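Local structure of L-lysine 6-monooxygenase involved in desferrioxamine biosynthesis (Erwinia amylovora CFBP1430, 5O8P) at residues I195-S200 / L222-R227; A152-L157 / Q378-N383; P233-K238 / K268-G273. The protein uses FAD and NADPH to N-hydroxylate, as a monooxygenase, the diamine cadaverine, probably an early step in building the siderophore desferrioxamine. One frame throughout, in Å; residues are numbered along the deposited sequence.

Overall arrangement
Read from the N terminus, the chain first lays down most of the mixed sheet that lies along the FAD, and 152-157 carries its strand 155-157. Some 220 residues pass before 378-383 returns to pair with that strand, so contact 2 closes the longest loop, and contacts 1 and 3 are both nested within it. Contact 1 closes the beta-alpha-beta unit 194-198, 202-213, 221-225 of the parallel NADP(+)-site sheet. Contact 3 follows in series, joining the loop after that unit to the loop before helix 276-290. The centres of contacts 1 and 2 are about 38 Å apart, on opposite sides of the chain's centre; contacts 1 and 3 come within about 5 Å at their nearest atoms.

Contact 1 (I195-S200 / L222-R227); sequences ITVLGS and LNWITR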
loop_
_atom_site.group_PDB
_atom_site.type_symbol
_atom_site.label_atom_id
_atom_site.label_comp_id
_atom_site.label_asym_id
_atom_site.label_seq_id
_atom_site.Cartn_x
_atom_site.Cartn_y
_atom_site.Cartn_z
ATOM N N ILE B 195 -9.838 17.949 -26.948
ATOM C CA ILE B 195 -10.815 17.939 -25.857
ATOM C C ILE B 195 -10.205 18.707 -24.700
ATOM O O ILE B 195 -9.007 18.588 -24.455
ATOM C CB ILE B 195 -11.126 16.503 -25.373
ATOM C CG1 ILE B 195 -11.606 15.628 -26.538
ATOM C CG2 ILE B 195 -12.140 16.517 -24.226
ATOM C CD1 ILE B 195 -11.685 14.153 -26.199
ATOM N N THR B 196 -11.019 19.476 -23.987
ATOM C CA THR B 196 -10.551 20.216 -22.819
ATOM C C THR B 196 -11.483 19.999 -21.641
ATOM O O THR B 196 -12.641 20.379 -21.676
ATOM C CB THR B 196 -10.444 21.721 -23.117
ATOM O OG1 THR B 196 -9.471 21.930 -24.148
ATOM C CG2 THR B 196 -10.038 22.514 -21.860
ATOM N N VAL B 197 -10.965 19.388 -20.586
ATOM C CA VAL B 197 -11.702 19.284 -19.342
ATOM C C VAL B 197 -11.477 20.556 -18.526
ATOM O O VAL B 197 -10.350 20.921 -18.231
ATOM C CB VAL B 197 -11.285 18.045 -18.540
ATOM C CG1 VAL B 197 -12.085 17.957 -17.255
ATOM C CG2 VAL B 197 -11.486 16.790 -19.381
ATOM N N LEU B 198 -12.564 21.214 -18.163
ATOM C CA LEU B 198 -12.523 22.458 -17.431
ATOM C C LEU B 198 -13.129 22.199 -16.041
ATOM O O LEU B 198 -14.267 21.769 -15.938
ATOM C CB LEU B 198 -13.290 23.502 -18.230
ATOM C CG LEU B 198 -12.873 24.949 -18.002
ATOM C CD1 LEU B 198 -13.068 25.750 -19.274
ATOM C CD2 LEU B 198 -13.653 25.564 -16.846
ATOM N N GLY B 199 -12.348 22.418 -14.978
ATOM C CA GLY B 199 -12.762 22.118 -13.593
ATOM C C GLY B 199 -11.749 21.293 -12.811
ATOM O O GLY B 199 -10.933 20.598 -13.399
ATOM N N SER B 200 -11.823 21.364 -11.482
ATOM C CA SER B 200 -10.777 20.848 -10.580
ATOM C C SER B 200 -11.110 19.514 -9.847
ATOM O O SER B 200 -10.222 18.884 -9.303
ATOM C CB SER B 200 -10.488 21.911 -9.508
ATOM O OG SER B 200 -11.486 21.926 -8.483
ATOM N N LEU B 222 -5.518 16.514 -25.383
ATOM C CA LEU B 222 -6.273 16.384 -24.151
ATOM C C LEU B 222 -5.793 17.407 -23.131
ATOM O O LEU B 222 -4.715 17.273 -22.546
ATOM C CB LEU B 222 -6.150 14.964 -23.619
ATOM C CG LEU B 222 -6.982 14.651 -22.382
ATOM C CD1 LEU B 222 -8.456 14.928 -22.649
ATOM C CD2 LEU B 222 -6.771 13.206 -21.948
ATOM N N ASN B 223 -6.612 18.432 -22.921
ATOM C CA ASN B 223 -6.260 19.541 -22.048
ATOM C C ASN B 223 -7.049 19.498 -20.753
ATOM O O ASN B 223 -8.095 18.855 -20.677
ATOM C CB ASN B 223 -6.490 20.850 -22.784
ATOM C CG ASN B 223 -5.715 20.912 -24.087
ATOM O OD1 ASN B 223 -4.578 20.456 -24.159
ATOM N ND2 ASN B 223 -6.327 21.455 -25.114
ATOM N N TRP B 224 -6.505 20.143 -19.725
ATOM C CA TRP B 224 -7.156 20.263 -18.428
ATOM C C TRP B 224 -6.847 21.638 -17.883
ATOM O O TRP B 224 -5.692 21.964 -17.643
ATOM C CB TRP B 224 -6.628 19.205 -17.469
ATOM C CG TRP B 224 -7.435 18.984 -16.212
ATOM C CD1 TRP B 224 -8.499 19.715 -15.760
ATOM C CD2 TRP B 224 -7.191 17.984 -15.224
ATOM N NE1 TRP B 224 -8.963 19.196 -14.588
ATOM C CE2 TRP B 224 -8.175 18.139 -14.224
ATOM C CE3 TRP B 224 -6.240 16.968 -15.088
ATOM C CZ2 TRP B 224 -8.240 17.315 -13.094
ATOM C CZ3 TRP B 224 -6.292 16.146 -13.966
ATOM C CH2 TRP B 224 -7.296 16.323 -12.983
ATOM N N ILE B 225 -7.875 22.453 -17.700
ATOM C CA ILE B 225 -7.708 23.805 -17.181
ATOM C C ILE B 225 -8.534 23.890 -15.924
ATOM O O ILE B 225 -9.641 23.404 -15.908
ATOM C CB ILE B 225 -8.181 24.845 -18.203
ATOM C CG1 ILE B 225 -7.320 24.735 -19.468
ATOM C CG2 ILE B 225 -8.153 26.255 -17.598
ATOM C CD1 ILE B 225 -7.770 25.623 -20.611
ATOM N N THR B 226 -7.988 24.497 -14.872
ATOM C CA THR B 226 -8.715 24.658 -13.606
ATOM C C THR B 226 -8.466 26.028 -12.986
ATOM O O THR B 226 -7.395 26.606 -13.164
ATOM C CB THR B 226 -8.371 23.546 -12.583
ATOM O OG1 THR B 226 -8.983 23.857 -11.332
ATOM C CG2 THR B 226 -6.851 23.408 -12.378
ATOM N N ARG B 227 -9.473 26.546 -12.280
ATOM C CA ARG B 227 -9.317 27.776 -11.495
ATOM C C ARG B 227 -8.519 27.507 -10.215
ATOM O O ARG B 227 -7.855 28.410 -9.694
ATOM C CB ARG B 227 -10.676 28.399 -11.130
ATOM C CG ARG B 227 -10.568 29.796 -10.520
ATOM C CD ARG B 227 -11.512 30.004 -9.327
ATOM N NE ARG B 227 -12.903 30.063 -9.764
ATOM C CZ ARG B 227 -13.549 31.171 -10.149
ATOM N NH1 ARG B 227 -12.947 32.361 -10.162
ATOM N NH2 ARG B 227 -14.822 31.086 -10.530
#
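Trp-224 reaches from strand 222-225 to just past the end of neighbouring strand 195-198, where its NE1 donates to Gly-199 O (2.7 Å) in this parallel Rossmann-type beta-alpha-beta unit. The acceptor lies almost in the indole plane, and NE1 lies nearly in line with the C=O bond. The ring gets there because CG stands anti to the backbone N (chi1 -166°), which also brings CD1 within 3.3 Å of Val-197 O. Between the strands, Asn-223 N bonds Ile-195 O, Val-197 N bonds Asn-223 O, Ile-225 N bonds Val-197 O (3.0 Å) and Gly-199 N bonds Ile-225 O. On the face of Thr-196 and Asn-223, ND2 of Asn-223 makes a weak 3.3 Å bond to OG1 of Thr-196; that same hydroxyl also bonds Thr-333, while Asn-223 OD1 is held by Asn-298 and its ND2 also by Gln-221. CG2 of Thr-196 touches CD1 of Ile-225 at 4.0 Å. Helix 202-213 packs on the Val-197 and Trp-224 face, and Tyr-208 stacks on the indole. Ser-200 and Arg-227 belong to the NADP(+) site, unoccupied in this chain. CB of Ser-200 lies beside the Thr-226 hydroxyl, whose OG1 bonds Ala-228 N.

Contact 2 (A152-L157 / Q378-N383); sequences AHRLVL and QVFVQN. With FAD (flavin-adenine dinucleotide), chain C.
The FAD-binding sheet gains strand 379-381 here, set parallel to strand 155-157 and leading, two residues past its end, to the cofactor. Four backbone bonds join the pair: Leu-155 N to Gln-378 O, Phe-380 N to Leu-155 O (2.7 Å), Leu-157 N to Phe-380 O and Gln-382 N to Leu-157 O (3.0 Å). On one face Leu-157 meets both valines, its CD1 lying 4.2 Å from CG1 of Val-379 and its CB touching CG1 of Val-381. On the other, CB of Val-156 packs on CB of Phe-380, while CG2 of Val-156 meets CG of Gln-382 (3.8 Å). The Phe-380 ring has Leu-155 O and CD of Arg-154 at its edge; CG is anti to the carbonyl carbon (chi1 -62°), which turns the ring edge toward that CD. Gln-378 lies alongside His-153 O, with CB 3.6 Å away. Beyond Val-156 the Gln-382 chain bends at chi2 (-114°), and its amide is gripped at both ends: NE2 by Asn-20 and Asn-403, OE1 by Arg-402. One residue on, Asn-383 ND2 makes a weak bond, 3.4 Å, to O2P of the FAD pyrophosphate. Strand 8-14 pairs with 155-157, helix 399-410 packs against Phe-380 and Gln-382, and strand 134-141 lies against Leu-155 and Val-379.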
loop_
_atom_site.group_PDB
_atom_site.type_symbol
_atom_site.label_atom_id
_atom_site.label_comp_id
_atom_site.label_asym_id
_atom_site.label_seq_id
_atom_site.Cartn_x
_atom_site.Cartn_y
_atom_site.Cartn_z
ATOM N N ALA B 152 -49.423 16.287 5.161
ATOM C CA ALA B 152 -48.326 15.901 6.057
ATOM C C ALA B 152 -47.968 16.960 7.084
ATOM O O ALA B 152 -47.970 18.166 6.797
ATOM C CB ALA B 152 -47.081 15.555 5.251
ATOM N N HIS B 153 -47.621 16.487 8.275
ATOM C CA HIS B 153 -47.214 17.362 9.370
ATOM C C HIS B 153 -45.821 17.931 9.147
ATOM O O HIS B 153 -45.546 19.089 9.512
ATOM C CB HIS B 153 -47.272 16.612 10.699
ATOM C CG HIS B 153 -48.667 16.280 11.138
ATOM N ND1 HIS B 153 -49.494 17.218 11.720
ATOM C CD2 HIS B 153 -49.378 15.126 11.077
ATOM C CE1 HIS B 153 -50.656 16.654 12.001
ATOM N NE2 HIS B 153 -50.613 15.386 11.616
ATOM N N ARG B 154 -44.956 17.108 8.548
ATOM C CA ARG B 154 -43.573 17.451 8.313
ATOM C C ARG B 154 -43.115 17.100 6.900
ATOM O O ARG B 154 -43.531 16.096 6.319
ATOM C CB ARG B 154 -42.711 16.689 9.313
ATOM C CG ARG B 154 -42.936 17.073 10.767
ATOM C CD ARG B 154 -42.278 16.096 11.695
ATOM N NE ARG B 154 -43.251 15.063 12.021
ATOM C CZ ARG B 154 -43.990 15.019 13.125
ATOM N NH1 ARG B 154 -43.873 15.950 14.074
ATOM N NH2 ARG B 154 -44.858 14.016 13.282
ATOM N N LEU B 155 -42.229 17.928 6.358
ATOM C CA LEU B 155 -41.574 17.667 5.074
ATOM C C LEU B 155 -40.072 17.505 5.254
ATOM O O LEU B 155 -39.470 18.153 6.108
ATOM C CB LEU B 155 -41.816 18.845 4.134
ATOM C CG LEU B 155 -43.260 19.230 3.871
ATOM C CD1 LEU B 155 -43.306 20.549 3.123
ATOM C CD2 LEU B 155 -43.939 18.116 3.099
ATOM N N VAL B 156 -39.459 16.668 4.434
ATOM C CA VAL B 156 -38.004 16.573 4.395
ATOM C C VAL B 156 -37.598 16.638 2.922
ATOM O O VAL B 156 -37.897 15.733 2.132
ATOM C CB VAL B 156 -37.448 15.361 5.208
ATOM C CG1 VAL B 156 -38.486 14.271 5.385
ATOM C CG2 VAL B 156 -36.178 14.766 4.605
ATOM N N LEU B 157 -36.920 17.736 2.577
ATOM C CA LEU B 157 -36.562 18.068 1.192
ATOM C C LEU B 157 -35.195 17.487 0.814
ATOM O O LEU B 157 -34.165 18.043 1.166
ATOM C CB LEU B 157 -36.566 19.589 1.003
ATOM C CG LEU B 157 -37.833 20.326 1.449
ATOM C CD1 LEU B 157 -37.741 21.822 1.205
ATOM C CD2 LEU B 157 -39.073 19.775 0.778
ATOM N N GLN B 378 -40.611 21.354 11.407
ATOM C CA GLN B 378 -41.485 20.622 10.488
ATOM C C GLN B 378 -40.970 20.478 9.040
ATOM O O GLN B 378 -41.271 19.487 8.385
ATOM C CB GLN B 378 -42.861 21.277 10.471
ATOM C CG GLN B 378 -43.568 21.287 11.811
ATOM C CD GLN B 378 -44.913 21.963 11.736
ATOM O OE1 GLN B 378 -45.061 23.028 11.128
ATOM N NE2 GLN B 378 -45.906 21.348 12.349
ATOM N N VAL B 379 -40.219 21.453 8.541
ATOM C CA VAL B 379 -39.671 21.406 7.201
ATOM C C VAL B 379 -38.176 21.211 7.356
ATOM O O VAL B 379 -37.497 22.106 7.850
ATOM C CB VAL B 379 -39.945 22.714 6.440
ATOM C CG1 VAL B 379 -39.438 22.619 5.005
ATOM C CG2 VAL B 379 -41.416 23.015 6.455
ATOM N N PHE B 380 -37.685 20.043 6.944
ATOM C CA PHE B 380 -36.265 19.697 7.046
ATOM C C PHE B 380 -35.605 19.627 5.683
ATOM O O PHE B 380 -36.280 19.480 4.675
ATOM C CB PHE B 380 -36.110 18.356 7.752
ATOM C CG PHE B 380 -36.623 18.366 9.151
ATOM C CD1 PHE B 380 -35.830 18.827 10.183
ATOM C CD2 PHE B 380 -37.911 17.941 9.434
ATOM C CE1 PHE B 380 -36.296 18.844 11.482
ATOM C CE2 PHE B 380 -38.392 17.953 10.723
ATOM C CZ PHE B 380 -37.584 18.412 11.747
ATOM N N VAL B 381 -34.281 19.693 5.658
ATOM C CA VAL B 381 -33.551 19.581 4.397
ATOM C C VAL B 381 -32.410 18.571 4.515
ATOM O O VAL B 381 -31.832 18.442 5.576
ATOM C CB VAL B 381 -33.034 20.954 3.902
ATOM C CG1 VAL B 381 -34.187 21.922 3.606
ATOM C CG2 VAL B 381 -32.023 21.589 4.867
ATOM N N GLN B 382 -32.133 17.860 3.425
ATOM C CA GLN B 382 -31.003 16.937 3.299
ATOM C C GLN B 382 -30.134 17.544 2.209
ATOM O O GLN B 382 -30.603 17.701 1.087
ATOM C CB GLN B 382 -31.469 15.565 2.814
ATOM C CG GLN B 382 -32.513 14.902 3.686
ATOM C CD GLN B 382 -32.016 13.650 4.357
ATOM O OE1 GLN B 382 -30.991 13.661 5.024
ATOM N NE2 GLN B 382 -32.746 12.545 4.177
ATOM N N ASN B 383 -28.874 17.866 2.515
ATOM C CA ASN B 383 -27.935 18.367 1.506
ATOM C C ASN B 383 -28.337 19.731 0.888
ATOM O O ASN B 383 -28.200 19.925 -0.321
ATOM C CB ASN B 383 -27.759 17.291 0.408
ATOM C CG ASN B 383 -26.509 17.481 -0.469
ATOM O OD1 ASN B 383 -25.423 17.867 -0.010
ATOM N ND2 ASN B 383 -26.669 17.172 -1.759
HETATM P PA FAD C . -29.943 13.353 -5.898
HETATM O O1A FAD C . -29.460 12.291 -6.869
HETATM O O2A FAD C . -29.806 14.810 -6.268
HETATM O O5B FAD C . -31.494 12.999 -5.618
HETATM C C5B FAD C . -32.549 13.926 -5.850
HETATM C C4B FAD C . -33.805 13.273 -6.415
HETATM O O4B FAD C . -34.926 14.147 -6.210
HETATM C C3B FAD C . -33.716 13.034 -7.918
HETATM O O3B FAD C . -34.149 11.696 -8.200
HETATM C C2B FAD C . -34.605 14.113 -8.533
HETATM O O2B FAD C . -35.243 13.724 -9.754
HETATM C C1B FAD C . -35.636 14.335 -7.443
HETATM N N9A FAD C . -36.384 15.620 -7.496
HETATM C C8A FAD C . -35.906 16.878 -7.601
HETATM N N7A FAD C . -36.930 17.776 -7.612
HETATM C C5A FAD C . -38.088 17.089 -7.511
HETATM C C6A FAD C . -39.544 17.397 -7.464
HETATM N N6A FAD C . -39.992 18.674 -7.530
HETATM N N1A FAD C . -40.415 16.360 -7.350
HETATM C C2A FAD C . -39.998 15.077 -7.285
HETATM N N3A FAD C . -38.697 14.730 -7.330
HETATM C C4A FAD C . -37.717 15.668 -7.435
HETATM N N1 FAD C . -20.543 11.565 -2.193
HETATM C C2 FAD C . -19.939 10.610 -1.438
HETATM O O2 FAD C . -20.007 10.712 -0.193
HETATM N N3 FAD C . -19.284 9.562 -1.987
HETATM C C4 FAD C . -19.183 9.404 -3.319
HETATM O O4 FAD C . -18.568 8.432 -3.800
HETATM C C4X FAD C . -19.816 10.405 -4.213
HETATM N N5 FAD C . -19.754 10.302 -5.559
HETATM C C5X FAD C . -20.339 11.235 -6.346
HETATM C C6 FAD C . -20.240 11.078 -7.727
HETATM C C7 FAD C . -20.818 11.996 -8.601
HETATM C C7M FAD C . -20.695 11.806 -10.093
HETATM C C8 FAD C . -21.555 13.166 -8.039
HETATM C C8M FAD C . -22.188 14.172 -8.962
HETATM C C9 FAD C . -21.657 13.334 -6.657
HETATM C C9A FAD C . -21.079 12.414 -5.763
HETATM N N10 FAD C . -21.161 12.542 -4.335
HETATM C C10 FAD C . -20.524 11.538 -3.551
HETATM C "C1'" FAD C . -21.868 13.651 -3.638
HETATM C "C2'" FAD C . -23.322 13.284 -3.258
HETATM O "O2'" FAD C . -23.369 11.979 -2.645
HETATM C "C3'" FAD C . -24.307 13.333 -4.441
HETATM O "O3'" FAD C . -24.356 14.656 -4.999
HETATM C "C4'" FAD C . -25.733 12.910 -4.065
HETATM O "O4'" FAD C . -26.402 12.406 -5.226
HETATM C "C5'" FAD C . -26.557 14.055 -3.483
HETATM O "O5'" FAD C . -27.617 13.512 -2.694
HETATM P P FAD C . -29.145 13.817 -3.061
HETATM O O1P FAD C . -30.021 13.049 -2.093
HETATM O O2P FAD C . -29.212 15.318 -3.110
HETATM O O3P FAD C . -29.148 13.066 -4.506
#

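Contact 3 (P233-K238 / K268-G273); sequences PLEYTK and KNLYKG
Pro-233 opens the contact through its backbone: its carbonyl O lies 3.7 Å from CB of Asn-269, and its C rests against CA of Gly-273. The two loops joined here lie beside the NADP(+) site, to which Tyr-271 and Lys-272 belong, although NADP(+) is absent from this chain. Leu-234 lies against the backbone of 269-273. With CG anti to the backbone N (chi1 -178°), its CD1 is carried over that backbone, 3.6 Å from Leu-270 O and 3.7 Å from CA of Tyr-271. CB of Leu-234 lies against Gly-273, whose lack of a side chain lets the backbones close to 3.9 Å between the two CA atoms. Farther back in the second segment, Asn-269 O receives a CA-H...O contact from CA of Leu-234. That oxygen is also the acceptor of the hydrogen bond across the contact, from Glu-235 N (2.8 Å), with a nearly straight N-H and the donor tilted 32° from the carbonyl plane. Glu-235 then extends beside Asn-269, the two side chains pointing the same way with carboxylate and amide planes 77° apart; OE1 of Glu-235 and ND2 of Asn-269 stay 3.7 Å apart, not hydrogen-bonded to each other. OE2 of Glu-235 is held by Thr-240 and by a salt bridge to Arg-230 of the second subunit, and CB of Glu-235 touches CD2 of Leu-270 (4.0 Å). Farther along, Tyr-236 OH bonds Glu-94 of the third subunit and Lys-238 NZ pairs with Asp-284 of the second, so the first loop faces both neighbours. Within the chain, helix 276-290 packs on Pro-233, helix 238-241 continues from the first loop and touches Leu-270, and the second loop runs from helix 257-266 to helix 276-290.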
loop_
_atom_site.group_PDB
_atom_site.type_symbol
_atom_site.label_atom_id
_atom_site.label_comp_id
_atom_site.label_asym_id
_atom_site.label_seq_id
_atom_site.Cartn_x
_atom_site.Cartn_y
_atom_site.Cartn_z
ATOM N N PRO B 233 -5.374 17.177 -3.751
ATOM C CA PRO B 233 -6.064 15.963 -3.343
ATOM C C PRO B 233 -7.099 16.225 -2.249
ATOM O O PRO B 233 -7.017 17.216 -1.525
ATOM C CB PRO B 233 -4.935 15.084 -2.803
ATOM C CG PRO B 233 -3.958 16.053 -2.263
ATOM C CD PRO B 233 -4.032 17.263 -3.149
ATOM N N LEU B 234 -8.052 15.312 -2.154
ATOM C CA LEU B 234 -9.012 15.269 -1.076
ATOM C C LEU B 234 -8.230 14.839 0.149
ATOM O O LEU B 234 -7.535 13.820 0.088
ATOM C CB LEU B 234 -10.086 14.229 -1.386
ATOM C CG LEU B 234 -11.210 14.092 -0.374
ATOM C CD1 LEU B 234 -12.181 15.234 -0.562
ATOM C CD2 LEU B 234 -11.915 12.745 -0.523
ATOM N N GLU B 235 -8.319 15.603 1.246
ATOM C CA GLU B 235 -7.585 15.267 2.474
ATOM C C GLU B 235 -8.223 14.080 3.224
ATOM O O GLU B 235 -9.337 14.179 3.731
ATOM C CB GLU B 235 -7.451 16.485 3.379
ATOM C CG GLU B 235 -6.310 16.363 4.417
ATOM C CD GLU B 235 -5.895 17.731 4.984
ATOM O OE1 GLU B 235 -5.637 18.655 4.193
ATOM O OE2 GLU B 235 -5.855 17.894 6.232
ATOM N N TYR B 236 -7.503 12.969 3.272
ATOM C CA TYR B 236 -8.035 11.682 3.751
ATOM C C TYR B 236 -7.239 11.072 4.925
ATOM O O TYR B 236 -7.455 9.911 5.345
ATOM C CB TYR B 236 -8.130 10.676 2.596
ATOM C CG TYR B 236 -9.267 9.676 2.727
ATOM C CD1 TYR B 236 -10.601 10.091 2.601
ATOM C CD2 TYR B 236 -9.016 8.306 2.943
ATOM C CE1 TYR B 236 -11.650 9.181 2.717
ATOM C CE2 TYR B 236 -10.061 7.384 3.046
ATOM C CZ TYR B 236 -11.382 7.820 2.932
ATOM O OH TYR B 236 -12.437 6.921 3.043
ATOM N N THR B 237 -6.324 11.857 5.490
ATOM C CA THR B 237 -5.553 11.450 6.649
ATOM C C THR B 237 -6.491 11.434 7.845
ATOM O O THR B 237 -7.361 12.303 7.970
ATOM C CB THR B 237 -4.374 12.413 6.886
ATOM O OG1 THR B 237 -4.835 13.774 6.818
ATOM C CG2 THR B 237 -3.279 12.180 5.849
ATOM N N LYS B 238 -6.311 10.445 8.713
ATOM C CA LYS B 238 -7.335 10.072 9.696
ATOM C C LYS B 238 -7.643 11.117 10.759
ATOM O O LYS B 238 -8.778 11.188 11.227
ATOM C CB LYS B 238 -6.985 8.745 10.344
ATOM C CG LYS B 238 -7.051 7.606 9.358
ATOM C CD LYS B 238 -6.550 6.320 9.951
ATOM C CE LYS B 238 -6.471 5.261 8.874
ATOM N NZ LYS B 238 -5.837 4.037 9.419
ATOM N N LYS B 268 -11.947 23.510 0.642
ATOM C CA LYS B 268 -12.284 22.708 -0.536
ATOM C C LYS B 268 -11.444 21.413 -0.649
ATOM O O LYS B 268 -11.918 20.455 -1.251
ATOM C CB LYS B 268 -12.177 23.559 -1.806
ATOM C CG LYS B 268 -13.183 24.699 -1.816
ATOM C CD LYS B 268 -13.020 25.580 -3.040
ATOM C CE LYS B 268 -14.170 26.558 -3.199
ATOM N NZ LYS B 268 -14.295 27.003 -4.613
ATOM N N ASN B 269 -10.236 21.376 -0.072
ATOM C CA ASN B 269 -9.502 20.086 0.048
ATOM C C ASN B 269 -10.239 19.022 0.889
ATOM O O ASN B 269 -10.003 17.829 0.705
ATOM C CB ASN B 269 -7.998 20.213 0.432
ATOM C CG ASN B 269 -7.728 21.169 1.576
ATOM O OD1 ASN B 269 -8.636 21.690 2.219
ATOM N ND2 ASN B 269 -6.452 21.414 1.823
ATOM N N LEU B 270 -11.139 19.447 1.781
ATOM C CA LEU B 270 -11.882 18.522 2.639
ATOM C C LEU B 270 -13.083 17.837 1.958
ATOM O O LEU B 270 -13.524 16.780 2.419
ATOM C CB LEU B 270 -12.336 19.226 3.932
ATOM C CG LEU B 270 -11.299 19.863 4.885
ATOM C CD1 LEU B 270 -11.918 20.109 6.256
ATOM C CD2 LEU B 270 -10.015 19.048 4.992
ATOM N N TYR B 271 -13.618 18.429 0.889
ATOM C CA TYR B 271 -14.776 17.840 0.164
ATOM C C TYR B 271 -14.738 17.884 -1.381
ATOM O O TYR B 271 -15.229 16.952 -2.018
ATOM C CB TYR B 271 -16.123 18.377 0.701
ATOM C CG TYR B 271 -16.452 19.849 0.433
ATOM C CD1 TYR B 271 -15.665 20.875 0.969
ATOM C CD2 TYR B 271 -17.599 20.213 -0.296
ATOM C CE1 TYR B 271 -15.970 22.205 0.752
ATOM C CE2 TYR B 271 -17.919 21.553 -0.513
ATOM C CZ TYR B 271 -17.102 22.543 0.018
ATOM O OH TYR B 271 -17.387 23.875 -0.178
ATOM N N LYS B 272 -14.146 18.928 -1.971
ATOM C CA LYS B 272 -14.089 19.101 -3.438
ATOM C C LYS B 272 -12.749 18.636 -4.076
ATOM O O LYS B 272 -12.428 18.996 -5.193
ATOM C CB LYS B 272 -14.420 20.574 -3.776
ATOM C CG LYS B 272 -15.913 20.902 -3.730
ATOM C CD LYS B 272 -16.206 22.384 -3.451
ATOM C CE LYS B 272 -15.468 23.386 -4.355
ATOM N NZ LYS B 272 -15.749 23.282 -5.820
ATOM N N GLY B 273 -11.979 17.803 -3.377
ATOM C CA GLY B 273 -10.677 17.336 -3.876
ATOM C C GLY B 273 -10.742 16.116 -4.771
ATOM O O GLY B 273 -11.778 15.466 -4.871
#